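Local coordinates for GphF Dehydratase 1 (Archangium violaceum, PDB 6MBH), which probably dehydrates acyl intermediates of the gephyronic acid polyketide synthase, and is represented here by a variant that has lost its olefin isomerase activity, at residues Arg7-Leu12 with Ala194-His199; Asp72-Glu77 with Ile128-Leu133; Ile232-Arg237 with Leu273-Asp278. All blocks are in the same frame, centred on the assembly; numbering follows the deposited sequence.

Interaction 1 of 3, residues Arg7-Leu12 with Ala194-His199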
loop_
_atom_site.group_PDB
_atom_site.type_symbol
_atom_site.label_atom_id
_atom_site.label_comp_id
_atom_site.label_asym_id
_atom_site.label_seq_id
_atom_site.Cartn_x
_atom_site.Cartn_y
_atom_site.Cartn_z
ATOM N N ARG A 7 5.514 5.896 20.287
ATOM C CA ARG A 7 5.553 6.541 18.971
ATOM C C ARG A 7 4.211 6.327 18.272
ATOM O O ARG A 7 3.909 5.216 17.821
ATOM C CB ARG A 7 6.707 6.010 18.118
ATOM C CG ARG A 7 6.885 6.767 16.781
ATOM C CD ARG A 7 8.014 6.195 15.897
ATOM N NE ARG A 7 8.256 4.767 16.142
ATOM C CZ ARG A 7 8.560 3.873 15.200
ATOM N NH1 ARG A 7 8.666 4.235 13.919
ATOM N NH2 ARG A 7 8.745 2.604 15.545
ATOM N N PHE A 8 3.404 7.390 18.181
ATOM C CA PHE A 8 2.078 7.260 17.597
ATOM C C PHE A 8 2.177 7.142 16.076
ATOM O O PHE A 8 3.255 7.217 15.473
ATOM C CB PHE A 8 1.186 8.425 18.016
ATOM C CG PHE A 8 0.989 8.508 19.502
ATOM C CD1 PHE A 8 0.954 7.353 20.272
ATOM C CD2 PHE A 8 0.883 9.732 20.140
ATOM C CE1 PHE A 8 0.807 7.419 21.666
ATOM C CE2 PHE A 8 0.725 9.802 21.520
ATOM C CZ PHE A 8 0.680 8.641 22.279
ATOM N N HIS A 9 1.043 6.911 15.453
ATOM C CA HIS A 9 1.113 6.653 14.031
ATOM C C HIS A 9 -0.186 7.172 13.465
ATOM O O HIS A 9 -1.240 6.995 14.107
ATOM C CB HIS A 9 1.261 5.158 13.726
ATOM C CG HIS A 9 1.438 4.857 12.273
ATOM N ND1 HIS A 9 0.376 4.743 11.402
ATOM C CD2 HIS A 9 2.562 4.632 11.540
ATOM C CE1 HIS A 9 0.840 4.478 10.185
ATOM N NE2 HIS A 9 2.166 4.414 10.242
ATOM N N PRO A 10 -0.161 7.772 12.275
ATOM C CA PRO A 10 -1.388 8.389 11.729
ATOM C C PRO A 10 -2.500 7.418 11.405
ATOM O O PRO A 10 -3.659 7.856 11.269
ATOM C CB PRO A 10 -0.918 9.083 10.436
ATOM C CG PRO A 10 0.548 9.041 10.446
ATOM C CD PRO A 10 1.035 8.039 11.461
ATOM N N LEU A 11 -2.182 6.149 11.187
ATOM C CA LEU A 11 -3.159 5.132 10.861
ATOM C C LEU A 11 -3.310 4.128 11.976
ATOM O O LEU A 11 -4.431 3.799 12.337
ATOM C CB LEU A 11 -2.774 4.399 9.566
ATOM C CG LEU A 11 -2.649 5.301 8.325
ATOM C CD1 LEU A 11 -2.003 4.500 7.229
ATOM C CD2 LEU A 11 -4.074 5.837 7.878
ATOM N N LEU A 12 -2.197 3.668 12.574
ATOM C CA LEU A 12 -2.288 2.723 13.686
ATOM C C LEU A 12 -2.944 3.332 14.907
ATOM O O LEU A 12 -3.682 2.649 15.632
ATOM C CB LEU A 12 -0.898 2.238 14.115
ATOM C CG LEU A 12 -0.370 0.938 13.619
ATOM C CD1 LEU A 12 0.891 0.612 14.514
ATOM C CD2 LEU A 12 -1.411 -0.177 13.644
ATOM N N ALA A 194 7.893 11.397 6.975
ATOM C CA ALA A 194 8.625 10.742 8.073
ATOM C C ALA A 194 7.746 10.188 9.190
ATOM O O ALA A 194 8.266 9.500 10.091
ATOM C CB ALA A 194 9.624 11.714 8.689
ATOM N N SER A 195 6.458 10.528 9.221
ATOM C CA SER A 195 5.521 9.924 10.161
ATOM C C SER A 195 5.209 8.480 9.823
ATOM O O SER A 195 4.548 7.812 10.635
ATOM C CB SER A 195 4.173 10.675 10.130
ATOM O OG SER A 195 4.320 12.004 10.520
ATOM N N TYR A 196 5.533 8.051 8.601
ATOM C CA TYR A 196 5.197 6.733 8.074
ATOM C C TYR A 196 6.454 5.887 7.930
ATOM O O TYR A 196 7.555 6.422 7.750
ATOM C CB TYR A 196 4.558 6.835 6.688
ATOM C CG TYR A 196 3.194 7.500 6.735
ATOM C CD1 TYR A 196 3.053 8.874 6.630
ATOM C CD2 TYR A 196 2.053 6.729 6.900
ATOM C CE1 TYR A 196 1.742 9.495 6.690
ATOM C CE2 TYR A 196 0.783 7.312 6.963
ATOM C CZ TYR A 196 0.619 8.678 6.850
ATOM O OH TYR A 196 -0.675 9.211 6.951
ATOM N N GLU A 197 6.262 4.558 7.971
ATOM C CA GLU A 197 7.347 3.649 7.598
ATOM C C GLU A 197 7.561 3.727 6.112
ATOM O O GLU A 197 8.668 4.025 5.640
ATOM C CB GLU A 197 7.020 2.208 8.012
ATOM C CG GLU A 197 6.618 2.019 9.487
ATOM C CD GLU A 197 7.613 2.594 10.500
ATOM O OE1 GLU A 197 8.797 2.901 10.192
ATOM O OE2 GLU A 197 7.166 2.776 11.645
ATOM N N LEU A 198 6.463 3.586 5.352
ATOM C CA LEU A 198 6.501 3.798 3.902
ATOM C C LEU A 198 5.191 4.472 3.515
ATOM O O LEU A 198 4.143 3.813 3.472
ATOM C CB LEU A 198 6.681 2.484 3.156
ATOM C CG LEU A 198 6.756 2.575 1.644
ATOM C CD1 LEU A 198 7.890 3.476 1.201
ATOM C CD2 LEU A 198 6.913 1.154 1.095
ATOM N N HIS A 199 5.245 5.753 3.192
ATOM C CA HIS A 199 3.981 6.487 2.989
ATOM C C HIS A 199 3.070 5.757 1.983
ATOM O O HIS A 199 3.500 5.455 0.856
ATOM C CB HIS A 199 4.266 7.927 2.491
ATOM C CG HIS A 199 3.077 8.854 2.607
ATOM N ND1 HIS A 199 1.843 8.578 2.034
ATOM C CD2 HIS A 199 2.925 10.019 3.286
ATOM C CE1 HIS A 199 0.981 9.528 2.381
ATOM N NE2 HIS A 199 1.617 10.410 3.141
HETATM O O HOH W 1 4.562 8.302 13.429
#
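E197 OE2 is gripped by two arginines: R7 NH1 reaches it across the contact in a 3.1 Å salt bridge, and R64 of helix 52-65 supplies a second. R7 NH2 bonds to S63 of the same helix. With R237 paired to OE1, three guanidinium groups gather round this buried carboxylate, which probably favours its ionised form and restrains its rotation. The R7 guanidinium and the E197 carboxylate come from opposite directions with their planes 81° apart, so R7 makes one close N-O contact instead of a two-pronged, coplanar pair. A bend in the glutamate chain (chi2 -53°) brings the acid to R7, whose own chain runs extended to CD and then turns at chi3.

Segment 7-12 belongs to the loop before strand 14-16 in the first hotdog unit of the dehydratase; 194-199 is the lead-in to helix 200-214 of the second, with H199 as that helix's N-cap. The contact thus ties the two halves of the double-hotdog fold. A water spans the loops, donating to F8 O at 2.7 Å and to S195 O at 2.8 Å.

Next to this polar cluster the packing turns apolar around the Y196 ring. P10 CG sits over one face, 4.0 Å from the ring centroid and 26° off its normal, a CH-pi contact, while L11 CD1 meets the ring edge 4.0 Å from Y196 CE2. The H9 ring lies nearly perpendicular to that of Y196, but obliquely placed. Its ND1 accepts two backbone N-H groups, L11 N at 2.9 Å and L12 N at 3.0 Å, both tilted from the imidazole plane. H9 NE2 bonds to E56 of helix 52-65, whose carboxylate also takes the backbone N of E197 and of L198, so one acid holds both loops.

Interaction 2 of 3, residues Asp72-Glu77 with Ile128-Leu133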
loop_
_atom_site.group_PDB
_atom_site.type_symbol
_atom_site.label_atom_id
_atom_site.label_comp_id
_atom_site.label_asym_id
_atom_site.label_seq_id
_atom_site.Cartn_x
_atom_site.Cartn_y
_atom_site.Cartn_z
ATOM N N ASP A 72 17.230 -2.651 11.294
ATOM C CA ASP A 72 16.620 -3.958 10.961
ATOM C C ASP A 72 15.560 -3.762 9.878
ATOM O O ASP A 72 14.884 -2.767 9.905
ATOM C CB ASP A 72 15.886 -4.572 12.146
ATOM C CG ASP A 72 16.757 -5.144 13.244
ATOM O OD1 ASP A 72 17.974 -5.161 13.102
ATOM O OD2 ASP A 72 16.181 -5.561 14.231
ATOM N N THR A 73 15.399 -4.762 9.026
ATOM C CA THR A 73 14.384 -4.745 7.946
ATOM C C THR A 73 13.023 -5.127 8.538
ATOM O O THR A 73 12.984 -6.071 9.294
ATOM C CB THR A 73 14.789 -5.722 6.839
ATOM O OG1 THR A 73 15.997 -5.256 6.246
ATOM C CG2 THR A 73 13.751 -5.860 5.753
ATOM N N LEU A 74 11.971 -4.386 8.203
ATOM C CA LEU A 74 10.601 -4.704 8.619
ATOM C C LEU A 74 9.976 -5.617 7.558
ATOM O O LEU A 74 10.145 -5.389 6.359
ATOM C CB LEU A 74 9.765 -3.434 8.770
ATOM C CG LEU A 74 10.325 -2.363 9.699
ATOM C CD1 LEU A 74 9.396 -1.142 9.667
ATOM C CD2 LEU A 74 10.529 -2.961 11.145
ATOM N N ILE A 75 9.288 -6.678 7.984
ATOM C CA ILE A 75 8.816 -7.687 7.043
ATOM C C ILE A 75 7.328 -7.904 7.290
ATOM O O ILE A 75 6.901 -7.992 8.445
ATOM C CB ILE A 75 9.602 -8.998 7.205
ATOM C CG1 ILE A 75 11.101 -8.790 6.896
ATOM C CG2 ILE A 75 8.983 -10.069 6.348
ATOM C CD1 ILE A 75 11.983 -9.835 7.414
ATOM N N VAL A 76 6.522 -7.862 6.217
ATOM C CA VAL A 76 5.124 -8.304 6.266
ATOM C C VAL A 76 5.024 -9.480 5.326
ATOM O O VAL A 76 5.493 -9.395 4.195
ATOM C CB VAL A 76 4.135 -7.184 5.876
ATOM C CG1 VAL A 76 2.694 -7.659 6.058
ATOM C CG2 VAL A 76 4.386 -5.977 6.744
ATOM N N GLU A 77 4.481 -10.596 5.803
ATOM C CA GLU A 77 4.408 -11.790 4.980
ATOM C C GLU A 77 2.970 -12.256 4.848
ATOM O O GLU A 77 2.137 -12.046 5.749
ATOM C CB GLU A 77 5.192 -12.934 5.565
ATOM C CG GLU A 77 6.691 -12.743 5.577
ATOM C CD GLU A 77 7.354 -13.950 6.209
ATOM O OE1 GLU A 77 7.389 -14.049 7.448
ATOM O OE2 GLU A 77 7.790 -14.833 5.452
ATOM N N ILE A 128 3.941 -10.545 10.746
ATOM C CA ILE A 128 5.004 -9.528 10.793
ATOM C C ILE A 128 6.286 -10.145 11.318
ATOM O O ILE A 128 6.262 -11.093 12.109
ATOM C CB ILE A 128 4.640 -8.298 11.660
ATOM C CG1 ILE A 128 4.144 -8.773 13.063
ATOM C CG2 ILE A 128 3.682 -7.343 10.916
ATOM C CD1 ILE A 128 3.969 -7.633 14.046
ATOM N N ALA A 129 7.422 -9.569 10.893
ATOM C CA ALA A 129 8.736 -10.052 11.307
ATOM C C ALA A 129 9.718 -8.904 11.179
ATOM O O ALA A 129 9.389 -7.854 10.617
ATOM C CB ALA A 129 9.220 -11.265 10.484
ATOM N N ARG A 130 10.940 -9.125 11.714
ATOM C CA ARG A 130 11.998 -8.156 11.439
ATOM C C ARG A 130 13.343 -8.857 11.540
ATOM O O ARG A 130 13.495 -9.813 12.302
ATOM C CB ARG A 130 11.857 -6.907 12.361
ATOM C CG ARG A 130 12.220 -7.004 13.779
ATOM C CD ARG A 130 11.894 -5.659 14.442
ATOM N NE ARG A 130 12.871 -4.594 14.182
ATOM C CZ ARG A 130 12.742 -3.331 14.592
ATOM N NH1 ARG A 130 11.677 -2.949 15.281
ATOM N NH2 ARG A 130 13.661 -2.428 14.283
ATOM N N ARG A 131 14.306 -8.423 10.727
ATOM C CA ARG A 131 15.566 -9.169 10.704
ATOM C C ARG A 131 16.697 -8.209 10.391
ATOM O O ARG A 131 16.488 -7.228 9.721
ATOM C CB ARG A 131 15.524 -10.314 9.675
ATOM C CG ARG A 131 16.025 -11.673 10.213
ATOM C CD ARG A 131 14.987 -12.355 11.130
ATOM N NE ARG A 131 13.763 -12.755 10.417
ATOM C CZ ARG A 131 12.615 -13.112 11.006
ATOM N NH1 ARG A 131 12.500 -13.113 12.333
ATOM N NH2 ARG A 131 11.572 -13.466 10.265
ATOM N N GLN A 132 17.881 -8.470 10.915
ATOM C CA GLN A 132 19.063 -7.708 10.533
ATOM C C GLN A 132 19.592 -8.364 9.277
ATOM O O GLN A 132 20.119 -9.480 9.327
ATOM C CB GLN A 132 20.092 -7.730 11.659
ATOM C CG GLN A 132 20.254 -9.137 12.324
ATOM C CD GLN A 132 21.198 -9.192 13.548
ATOM O OE1 GLN A 132 22.407 -9.558 13.443
ATOM N NE2 GLN A 132 20.644 -8.872 14.716
ATOM N N LEU A 133 19.457 -7.694 8.162
ATOM C CA LEU A 133 19.871 -8.266 6.889
ATOM C C LEU A 133 21.239 -7.698 6.546
ATOM O O LEU A 133 21.747 -6.794 7.215
ATOM C CB LEU A 133 18.821 -7.995 5.786
ATOM C CG LEU A 133 17.417 -8.659 5.972
ATOM C CD1 LEU A 133 16.505 -8.562 4.754
ATOM C CD2 LEU A 133 17.477 -10.093 6.486
HETATM O O HOH W 2 18.523 -4.944 7.547
#
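R130 CG sits between its backbone N and carbonyl carbon (chi1 74°) and the chain bends at chi3 (-78°), which lays the guanidinium beside L74 and D72. L74 CD2 rests over the centre of one guanidinium face, 4.1 Å from R130 CZ, the two side chains running side by side. D72 crosses the arginine at about a right angle; the salt bridge from R130 NE to D72 OD2 is long at 3.4 Å, and its hydrogen bond is weak. The NH1 and NH2 groups make weak bonds to the carbonyls of L66 and N69.

Beneath these side chains two antiparallel strands of the first hotdog sheet, 73-81 and 121-131, are zipped together. T73 faces R131 and I75 faces A129 in hydrogen-bonded pairs, with T73 N to R131 O at 2.8 Å and I75 N to A129 O at 2.9 Å. L74-R130 and V76-I128 are the non-hydrogen-bonded pairs, their side chains on the face that helix 52-65 packs against. On the other face I75 CB meets A129 CB at 4.0 Å. Past the strand end, L133 CD1 packs 3.7 Å from T73 OG1, and a water lies between that hydroxyl and L133 N.

Interaction 3 of 3, residues Ile232-Arg237 with Leu273-Asp278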
loop_
_atom_site.group_PDB
_atom_site.type_symbol
_atom_site.label_atom_id
_atom_site.label_comp_id
_atom_site.label_asym_id
_atom_site.label_seq_id
_atom_site.Cartn_x
_atom_site.Cartn_y
_atom_site.Cartn_z
ATOM N N ILE A 232 6.636 -8.285 1.903
ATOM C CA ILE A 232 7.154 -6.918 1.783
ATOM C C ILE A 232 8.322 -6.815 2.743
ATOM O O ILE A 232 8.198 -7.217 3.900
ATOM C CB ILE A 232 6.096 -5.862 2.141
ATOM C CG1 ILE A 232 4.948 -5.903 1.184
ATOM C CG2 ILE A 232 6.680 -4.478 2.060
ATOM C CD1 ILE A 232 3.679 -5.201 1.820
ATOM N N GLU A 233 9.472 -6.337 2.259
ATOM C CA GLU A 233 10.619 -6.088 3.156
ATOM C C GLU A 233 10.930 -4.602 3.046
ATOM O O GLU A 233 11.082 -4.094 1.927
ATOM C CB GLU A 233 11.876 -6.903 2.778
ATOM C CG GLU A 233 11.775 -8.402 2.937
ATOM C CD GLU A 233 13.053 -9.153 2.537
ATOM O OE1 GLU A 233 14.010 -8.487 2.096
ATOM O OE2 GLU A 233 13.082 -10.403 2.679
ATOM N N LEU A 234 11.004 -3.882 4.175
ATOM C CA LEU A 234 11.340 -2.458 4.169
ATOM C C LEU A 234 12.667 -2.218 4.876
ATOM O O LEU A 234 12.805 -2.518 6.061
ATOM C CB LEU A 234 10.267 -1.649 4.881
ATOM C CG LEU A 234 10.450 -0.129 4.818
ATOM C CD1 LEU A 234 10.226 0.398 3.369
ATOM C CD2 LEU A 234 9.447 0.582 5.726
ATOM N N ARG A 235 13.635 -1.669 4.140
ATOM C CA ARG A 235 15.016 -1.476 4.650
ATOM C C ARG A 235 15.303 -0.049 5.102
ATOM O O ARG A 235 16.328 0.133 5.727
ATOM C CB ARG A 235 16.037 -1.824 3.572
ATOM C CG ARG A 235 15.931 -3.256 3.094
ATOM C CD ARG A 235 16.980 -3.657 2.100
ATOM N NE ARG A 235 16.676 -5.004 1.690
ATOM C CZ ARG A 235 17.489 -6.036 1.783
ATOM N NH1 ARG A 235 18.765 -5.866 2.062
ATOM N NH2 ARG A 235 17.023 -7.249 1.597
ATOM N N ALA A 236 14.483 0.916 4.719
ATOM C CA ALA A 236 14.690 2.320 5.116
ATOM C C ALA A 236 13.312 2.926 5.362
ATOM O O ALA A 236 12.421 2.572 4.631
ATOM C CB ALA A 236 15.415 3.045 4.031
ATOM N N ARG A 237 13.199 3.874 6.289
ATOM C CA ARG A 237 11.866 4.418 6.630
ATOM C C ARG A 237 11.709 5.890 6.276
ATOM O O ARG A 237 12.692 6.594 6.169
ATOM C CB ARG A 237 11.615 4.397 8.139
ATOM C CG ARG A 237 12.350 3.317 8.902
ATOM C CD ARG A 237 11.791 1.950 8.657
ATOM N NE ARG A 237 12.442 1.015 9.551
ATOM C CZ ARG A 237 12.191 0.900 10.832
ATOM N NH1 ARG A 237 12.819 -0.020 11.540
ATOM N NH2 ARG A 237 11.312 1.700 11.400
ATOM N N LEU A 273 18.726 -0.194 -2.071
ATOM C CA LEU A 273 17.383 -0.773 -2.003
ATOM C C LEU A 273 16.640 -0.316 -0.740
ATOM O O LEU A 273 17.211 -0.393 0.361
ATOM C CB LEU A 273 17.526 -2.296 -2.015
ATOM C CG LEU A 273 16.275 -3.167 -1.991
ATOM C CD1 LEU A 273 15.392 -2.990 -3.231
ATOM C CD2 LEU A 273 16.713 -4.659 -1.840
ATOM N N VAL A 274 15.377 0.136 -0.901
ATOM C CA VAL A 274 14.534 0.625 0.200
ATOM C C VAL A 274 13.474 -0.404 0.563
ATOM O O VAL A 274 13.181 -0.633 1.749
ATOM C CB VAL A 274 13.877 1.971 -0.217
ATOM C CG1 VAL A 274 12.705 2.336 0.704
ATOM C CG2 VAL A 274 14.973 3.091 -0.115
ATOM N N ALA A 275 12.899 -1.037 -0.456
ATOM C CA ALA A 275 11.808 -1.956 -0.185
ATOM C C ALA A 275 11.687 -2.966 -1.311
ATOM O O ALA A 275 11.965 -2.666 -2.495
ATOM C CB ALA A 275 10.474 -1.223 -0.017
ATOM N N SER A 276 11.178 -4.142 -0.950
ATOM C CA SER A 276 10.869 -5.120 -1.990
ATOM C C SER A 276 9.454 -5.643 -1.758
ATOM O O SER A 276 9.044 -5.816 -0.607
ATOM C CB SER A 276 11.907 -6.246 -2.009
ATOM O OG SER A 276 11.921 -6.891 -0.763
ATOM N N VAL A 277 8.705 -5.865 -2.838
ATOM C CA VAL A 277 7.351 -6.436 -2.792
ATOM C C VAL A 277 7.363 -7.672 -3.678
ATOM O O VAL A 277 7.616 -7.553 -4.884
ATOM C CB VAL A 277 6.281 -5.438 -3.296
ATOM C CG1 VAL A 277 4.886 -6.084 -3.264
ATOM C CG2 VAL A 277 6.334 -4.186 -2.413
ATOM N N ASP A 278 7.148 -8.860 -3.085
ATOM C CA ASP A 278 7.162 -10.107 -3.842
ATOM C C ASP A 278 5.726 -10.569 -4.046
ATOM O O ASP A 278 4.985 -10.735 -3.060
ATOM C CB ASP A 278 7.933 -11.199 -3.110
ATOM C CG ASP A 278 9.401 -10.828 -2.935
ATOM O OD1 ASP A 278 9.933 -10.116 -3.814
ATOM O OD2 ASP A 278 10.005 -11.271 -1.944
HETATM O O HOH W 3 13.909 -4.733 0.642
#
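Strand 273-284 carries a classic beta bulge at V274-A275, opposite L266 of strand 259-267, and on its other edge pairs antiparallel with the end of strand 224-234. V274 O receives R235 N at 2.6 Å, a nearly straight bond (170°) made just where 224-234 runs out into loop. Further along, E233 and S276 form a hydrogen-bonded pair: E233 N to S276 O and S276 N to E233 O are both 2.9 Å.

The face bearing I232, L234, A275 and V277 is apolar. L234 CD1 touches A275 CB at 3.8 Å, and L55 and L59 of helix 52-65 pack on I232 and L234. That helix is the central one of the first hotdog unit, whereas both strands here belong to the second; the contact lies within that second unit, beside the seam where 224-234 bonds to strand 73-81 of the first.

The opposite face is polar. R235 stays extended from CG to NE, passing over L273, whose CD2 lies over one face of the guanidinium, 3.5 Å from NE. R235 NH2 pairs with E233 OE1 at 3.3 Å, a salt bridge within segment 232-237; NH1 turns to D136, and E233 OE2 to R231. A water in the plane of the R235 guanidinium accepts from NE at 3.0 Å, donates to E233 O and also bonds to S276 OG.

Interactions 2 and 3 meet in the same sheet: strand 73-81, paired with 121-131 in interaction 2, bonds on its other side to strand 224-234 of interaction 3, with L74 O and V76 O close to L234 N and I232 N. Both are ladders of backbone bonds. Interaction 1 has no direct hydrogen bond between its loops and relies on charge, a water and packing on an aromatic ring; it joins interaction 3 through the E197-R237 salt bridge and brushes L74 of interaction 2. Helix 52-65 touches all three. Interaction 2 is buried, the others partly so; interaction 3 keeps its polar residues on the face away from that helix, whereas interaction 1 buries a carboxylate among arginines.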